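Local coordinates for protein putative endo-1,4-beta-xylanase (Bacteroides thetaiotaomicron VPI-5482, PDB 5MSX) that probably hydrolyses glycosidic bonds in plant pectin as a family 43 glycoside hydrolase, perhaps as an arabinofuranosidase, at residues Ile203-Tyr215 against Ala226-Phe238. Residues are numbered along the deposited sequence; the frame is centred on the assembly and turned at random.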
loop_
_atom_site.group_PDB
_atom_site.type_symbol
_atom_site.label_atom_id
_atom_site.label_comp_id
_atom_site.label_asym_id
_atom_site.label_seq_id
_atom_site.Cartn_x
_atom_site.Cartn_y
_atom_site.Cartn_z
ATOM N N ILE C 203 -20.790 7.867 10.952
ATOM C CA ILE C 203 -20.500 6.466 11.146
ATOM C C ILE C 203 -20.908 5.816 9.862
ATOM O O ILE C 203 -21.976 6.117 9.365
ATOM C CB ILE C 203 -21.346 5.865 12.317
ATOM C CG1 ILE C 203 -20.926 6.520 13.651
ATOM C CG2 ILE C 203 -21.293 4.322 12.343
ATOM C CD1 ILE C 203 -21.887 6.186 14.816
ATOM N N PHE C 204 -20.055 4.952 9.317
ATOM C CA PHE C 204 -20.364 4.225 8.083
ATOM C C PHE C 204 -19.953 2.771 8.227
ATOM O O PHE C 204 -18.844 2.454 8.721
ATOM C CB PHE C 204 -19.649 4.844 6.876
ATOM C CG PHE C 204 -20.068 4.250 5.570
ATOM C CD1 PHE C 204 -19.439 3.110 5.078
ATOM C CD2 PHE C 204 -21.108 4.813 4.832
ATOM C CE1 PHE C 204 -19.831 2.544 3.876
ATOM C CE2 PHE C 204 -21.511 4.250 3.643
ATOM C CZ PHE C 204 -20.861 3.108 3.152
ATOM N N PHE C 205 -20.845 1.885 7.794
ATOM C CA PHE C 205 -20.552 0.459 7.737
ATOM C C PHE C 205 -21.430 -0.261 6.706
ATOM O O PHE C 205 -22.479 0.252 6.259
ATOM C CB PHE C 205 -20.664 -0.202 9.107
ATOM C CG PHE C 205 -22.048 -0.203 9.661
ATOM C CD1 PHE C 205 -22.516 0.891 10.383
ATOM C CD2 PHE C 205 -22.906 -1.286 9.457
ATOM C CE1 PHE C 205 -23.820 0.889 10.890
ATOM C CE2 PHE C 205 -24.216 -1.254 9.940
ATOM C CZ PHE C 205 -24.664 -0.168 10.641
ATOM N N LYS C 206 -20.982 -1.464 6.354
ATOM C CA LYS C 206 -21.645 -2.306 5.385
ATOM C C LYS C 206 -22.075 -3.598 6.088
ATOM O O LYS C 206 -21.258 -4.231 6.729
ATOM C CB LYS C 206 -20.695 -2.654 4.247
ATOM C CG LYS C 206 -21.348 -3.421 3.099
ATOM C CD LYS C 206 -20.320 -3.814 2.045
ATOM C CE LYS C 206 -20.970 -4.169 0.710
ATOM N NZ LYS C 206 -19.854 -4.394 -0.237
ATOM N N ARG C 207 -23.336 -3.998 5.933
ATOM C CA ARG C 207 -23.812 -5.268 6.471
ATOM C C ARG C 207 -24.739 -5.973 5.476
ATOM O O ARG C 207 -25.747 -5.391 5.056
ATOM C CB ARG C 207 -24.548 -5.042 7.790
ATOM C CG ARG C 207 -25.232 -6.294 8.359
ATOM C CD ARG C 207 -25.892 -5.988 9.680
ATOM N NE ARG C 207 -26.571 -7.130 10.307
ATOM C CZ ARG C 207 -27.792 -7.565 9.978
ATOM N NH1 ARG C 207 -28.498 -7.031 8.976
ATOM N NH2 ARG C 207 -28.314 -8.570 10.660
ATOM N N LYS C 208 -24.393 -7.216 5.115
ATOM C CA LYS C 208 -25.208 -8.040 4.192
ATOM C C LYS C 208 -25.579 -7.298 2.920
ATOM O O LYS C 208 -26.737 -7.230 2.550
ATOM C CB LYS C 208 -26.467 -8.547 4.910
ATOM C CG LYS C 208 -26.121 -9.457 6.071
ATOM C CD LYS C 208 -27.330 -9.943 6.833
ATOM C CE LYS C 208 -26.868 -10.858 7.960
ATOM N NZ LYS C 208 -27.968 -11.689 8.524
ATOM N N GLY C 209 -24.581 -6.682 2.291
ATOM C CA GLY C 209 -24.775 -5.924 1.061
ATOM C C GLY C 209 -25.414 -4.548 1.161
ATOM O O GLY C 209 -25.625 -3.918 0.128
ATOM N N ILE C 210 -25.736 -4.072 2.371
ATOM C CA ILE C 210 -26.334 -2.761 2.554
ATOM C C ILE C 210 -25.311 -1.825 3.222
ATOM O O ILE C 210 -24.673 -2.185 4.206
ATOM C CB ILE C 210 -27.631 -2.841 3.390
ATOM C CG1 ILE C 210 -28.588 -3.874 2.774
ATOM C CG2 ILE C 210 -28.305 -1.471 3.507
ATOM C CD1 ILE C 210 -29.905 -4.057 3.533
ATOM N N TYR C 211 -25.166 -0.646 2.641
ATOM C CA TYR C 211 -24.337 0.431 3.140
ATOM C C TYR C 211 -25.176 1.348 4.038
ATOM O O TYR C 211 -26.276 1.740 3.660
ATOM C CB TYR C 211 -23.777 1.238 1.967
ATOM C CG TYR C 211 -22.877 0.493 1.000
ATOM C CD1 TYR C 211 -21.573 0.118 1.357
ATOM C CD2 TYR C 211 -23.297 0.217 -0.294
ATOM C CE1 TYR C 211 -20.747 -0.534 0.466
ATOM C CE2 TYR C 211 -22.473 -0.452 -1.196
ATOM C CZ TYR C 211 -21.206 -0.812 -0.820
ATOM O OH TYR C 211 -20.379 -1.426 -1.733
ATOM N N TYR C 212 -24.656 1.645 5.232
ATOM C CA TYR C 212 -25.332 2.445 6.262
ATOM C C TYR C 212 -24.539 3.701 6.546
ATOM O O TYR C 212 -23.376 3.626 6.918
ATOM C CB TYR C 212 -25.476 1.636 7.552
ATOM C CG TYR C 212 -26.394 0.458 7.417
ATOM C CD1 TYR C 212 -25.917 -0.797 7.010
ATOM C CD2 TYR C 212 -27.750 0.586 7.659
ATOM C CE1 TYR C 212 -26.766 -1.886 6.877
ATOM C CE2 TYR C 212 -28.609 -0.495 7.500
ATOM C CZ TYR C 212 -28.107 -1.734 7.134
ATOM O OH TYR C 212 -28.975 -2.818 6.965
ATOM N N TYR C 213 -25.166 4.860 6.339
ATOM C CA TYR C 213 -24.583 6.148 6.664
ATOM C C TYR C 213 -25.386 6.793 7.799
ATOM O O TYR C 213 -26.508 7.237 7.597
ATOM C CB TYR C 213 -24.571 7.085 5.434
ATOM C CG TYR C 213 -24.002 8.414 5.774
ATOM C CD1 TYR C 213 -22.663 8.537 6.020
ATOM C CD2 TYR C 213 -24.811 9.543 5.911
ATOM C CE1 TYR C 213 -22.122 9.728 6.426
ATOM C CE2 TYR C 213 -24.274 10.762 6.298
ATOM C CZ TYR C 213 -22.933 10.847 6.571
ATOM O OH TYR C 213 -22.332 12.025 6.940
ATOM N N LEU C 214 -24.776 6.850 8.972
ATOM C CA LEU C 214 -25.365 7.453 10.167
ATOM C C LEU C 214 -24.691 8.787 10.384
ATOM O O LEU C 214 -23.464 8.878 10.270
ATOM C CB LEU C 214 -25.100 6.568 11.418
ATOM C CG LEU C 214 -25.868 5.248 11.595
ATOM C CD1 LEU C 214 -25.692 4.294 10.437
ATOM C CD2 LEU C 214 -25.403 4.593 12.889
ATOM N N TYR C 215 -25.482 9.794 10.741
ATOM C CA TYR C 215 -24.999 11.156 10.881
ATOM C C TYR C 215 -25.702 11.833 12.077
ATOM O O TYR C 215 -26.869 11.554 12.358
ATOM C CB TYR C 215 -25.237 11.899 9.555
ATOM C CG TYR C 215 -26.695 12.026 9.141
ATOM C CD1 TYR C 215 -27.352 10.992 8.493
ATOM C CD2 TYR C 215 -27.411 13.191 9.401
ATOM C CE1 TYR C 215 -28.689 11.099 8.147
ATOM C CE2 TYR C 215 -28.756 13.315 9.043
ATOM C CZ TYR C 215 -29.386 12.279 8.424
ATOM O OH TYR C 215 -30.717 12.410 8.096
ATOM N N ALA C 226 -29.333 10.098 13.108
ATOM C CA ALA C 226 -30.228 9.685 12.041
ATOM C C ALA C 226 -29.422 8.887 11.030
ATOM O O ALA C 226 -28.186 8.773 11.162
ATOM C CB ALA C 226 -30.856 10.903 11.401
ATOM N N TYR C 227 -30.090 8.294 10.039
ATOM C CA TYR C 227 -29.372 7.508 9.036
ATOM C C TYR C 227 -30.128 7.395 7.718
ATOM O O TYR C 227 -31.307 7.700 7.637
ATOM C CB TYR C 227 -28.986 6.106 9.550
ATOM C CG TYR C 227 -30.072 5.092 9.414
ATOM C CD1 TYR C 227 -31.219 5.169 10.198
ATOM C CD2 TYR C 227 -29.984 4.048 8.490
ATOM C CE1 TYR C 227 -32.232 4.235 10.098
ATOM C CE2 TYR C 227 -31.011 3.115 8.373
ATOM C CZ TYR C 227 -32.127 3.212 9.193
ATOM O OH TYR C 227 -33.153 2.283 9.105
ATOM N N VAL C 228 -29.356 7.025 6.698
ATOM C CA VAL C 228 -29.802 6.635 5.377
ATOM C C VAL C 228 -29.059 5.359 4.941
ATOM O O VAL C 228 -28.040 4.961 5.546
ATOM C CB VAL C 228 -29.578 7.764 4.327
ATOM C CG1 VAL C 228 -30.431 8.966 4.667
ATOM C CG2 VAL C 228 -28.111 8.192 4.204
ATOM N N MET C 229 -29.586 4.712 3.908
ATOM C CA MET C 229 -29.085 3.402 3.436
ATOM C C MET C 229 -28.913 3.401 1.940
ATOM O O MET C 229 -29.682 4.059 1.239
ATOM C CB MET C 229 -30.090 2.306 3.698
ATOM C CG MET C 229 -30.205 1.876 5.113
ATOM S SD MET C 229 -31.653 0.804 5.277
ATOM C CE MET C 229 -33.014 1.864 4.884
ATOM N N SER C 230 -27.935 2.637 1.463
ATOM C CA SER C 230 -27.807 2.396 0.040
ATOM C C SER C 230 -27.480 0.955 -0.247
ATOM O O SER C 230 -26.720 0.319 0.492
ATOM C CB SER C 230 -26.701 3.253 -0.536
ATOM O OG SER C 230 -26.496 2.883 -1.889
ATOM N N ARG C 231 -28.034 0.474 -1.354
ATOM C CA ARG C 231 -27.646 -0.795 -1.938
ATOM C C ARG C 231 -26.791 -0.619 -3.176
ATOM O O ARG C 231 -26.553 -1.594 -3.859
ATOM C CB ARG C 231 -28.900 -1.601 -2.319
ATOM C CG ARG C 231 -29.811 -1.892 -1.154
ATOM C CD ARG C 231 -31.152 -2.423 -1.609
ATOM N NE ARG C 231 -31.534 -3.529 -0.753
ATOM C CZ ARG C 231 -32.290 -3.452 0.341
ATOM N NH1 ARG C 231 -32.807 -2.290 0.758
ATOM N NH2 ARG C 231 -32.540 -4.574 1.029
ATOM N N VAL C 232 -26.312 0.583 -3.467
ATOM C CA VAL C 232 -25.550 0.830 -4.682
ATOM C C VAL C 232 -24.077 0.990 -4.358
ATOM O O VAL C 232 -23.277 0.185 -4.781
ATOM C CB VAL C 232 -26.064 2.083 -5.447
ATOM C CG1 VAL C 232 -25.198 2.368 -6.672
ATOM C CG2 VAL C 232 -27.510 1.886 -5.864
ATOM N N SER C 233 -23.714 2.037 -3.621
ATOM C CA SER C 233 -22.305 2.292 -3.316
ATOM C C SER C 233 -22.176 3.124 -2.045
ATOM O O SER C 233 -23.162 3.709 -1.586
ATOM C CB SER C 233 -21.623 3.027 -4.499
ATOM O OG SER C 233 -21.922 4.413 -4.491
ATOM N N PRO C 234 -20.950 3.209 -1.483
ATOM C CA PRO C 234 -20.693 4.135 -0.350
ATOM C C PRO C 234 -20.929 5.621 -0.670
ATOM O O PRO C 234 -21.099 6.405 0.244
ATOM C CB PRO C 234 -19.227 3.880 -0.005
ATOM C CG PRO C 234 -18.931 2.522 -0.564
ATOM C CD PRO C 234 -19.771 2.397 -1.808
ATOM N N MET C 235 -20.952 6.015 -1.944
ATOM C CA MET C 235 -21.308 7.379 -2.304
ATOM C C MET C 235 -22.732 7.476 -2.820
ATOM O O MET C 235 -23.079 8.452 -3.431
ATOM C CB MET C 235 -20.275 7.958 -3.285
ATOM C CG MET C 235 -18.931 8.084 -2.615
ATOM S SD MET C 235 -17.548 8.523 -3.673
ATOM C CE MET C 235 -17.910 10.225 -4.010
ATOM N N GLY C 236 -23.567 6.474 -2.569
ATOM C CA GLY C 236 -24.990 6.557 -2.887
ATOM C C GLY C 236 -25.361 5.948 -4.224
ATOM O O GLY C 236 -24.541 5.253 -4.819
ATOM N N PRO C 237 -26.585 6.165 -4.696
ATOM C CA PRO C 237 -27.626 6.975 -4.017
ATOM C C PRO C 237 -28.198 6.326 -2.740
ATOM O O PRO C 237 -28.189 5.110 -2.604
ATOM C CB PRO C 237 -28.725 7.107 -5.092
ATOM C CG PRO C 237 -28.446 5.997 -6.051
ATOM C CD PRO C 237 -26.955 5.889 -6.090
ATOM N N PHE C 238 -28.665 7.162 -1.822
ATOM C CA PHE C 238 -29.140 6.714 -0.518
ATOM C C PHE C 238 -30.654 6.821 -0.429
ATOM O O PHE C 238 -31.249 7.577 -1.158
ATOM C CB PHE C 238 -28.450 7.523 0.573
ATOM C CG PHE C 238 -27.004 7.178 0.750
ATOM C CD1 PHE C 238 -26.636 6.073 1.491
ATOM C CD2 PHE C 238 -26.004 7.951 0.158
ATOM C CE1 PHE C 238 -25.297 5.735 1.644
ATOM C CE2 PHE C 238 -24.672 7.619 0.302
ATOM C CZ PHE C 238 -24.314 6.508 1.053
HETATM O O HOH W 1 -32.311 10.208 7.748
#
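Y211, Y213 and Y215 pair with S230, V228 and A226 through six backbone hydrogen bonds, and strands 210-215 and 226-230 run antiparallel at 160°. The bond from Y211 N to S230 O is 2.8 Å. Y211 lays one ring face on the S233-P234 peptide. P234 CD makes a CH-pi contact, 3.9 Å from the centroid of the Y211 ring. The chi1 of -62° sets CG anti to the carbonyl carbon and brings the ring over this loop. Y211 OH hydrogen-bonds to D160. Replacing Y211 by an alanine would remove the ring, which would probably uncover the S233-P234 peptide and leave D160 without the phenol. S230 OG accepts from V232 N (2.8 Å) in an ST turn and donates to P237 O, which ties the loop back to the strand end. P234 CB also meets F204 CZ at 3.6 Å. At the other end, A226 CB sits over a face of the Y215 ring, 3.6 Å from Y215 CZ. A water bridges Y215 OH and Y227 O. On the opposite sheet face, M229 CG packs on Y212 CE2 (3.7 Å), with SD in an oblique Met-aromatic contact. L214 CG touches Y227 CB at 3.8 Å. The hairpin forms the middle of a four-stranded antiparallel sheet, one blade of the family 43 propeller, between strands 203-207 and 245-247. F158 of strand 156-159 touches Y211 and P234, while V263 of strand 261-264 touches L214.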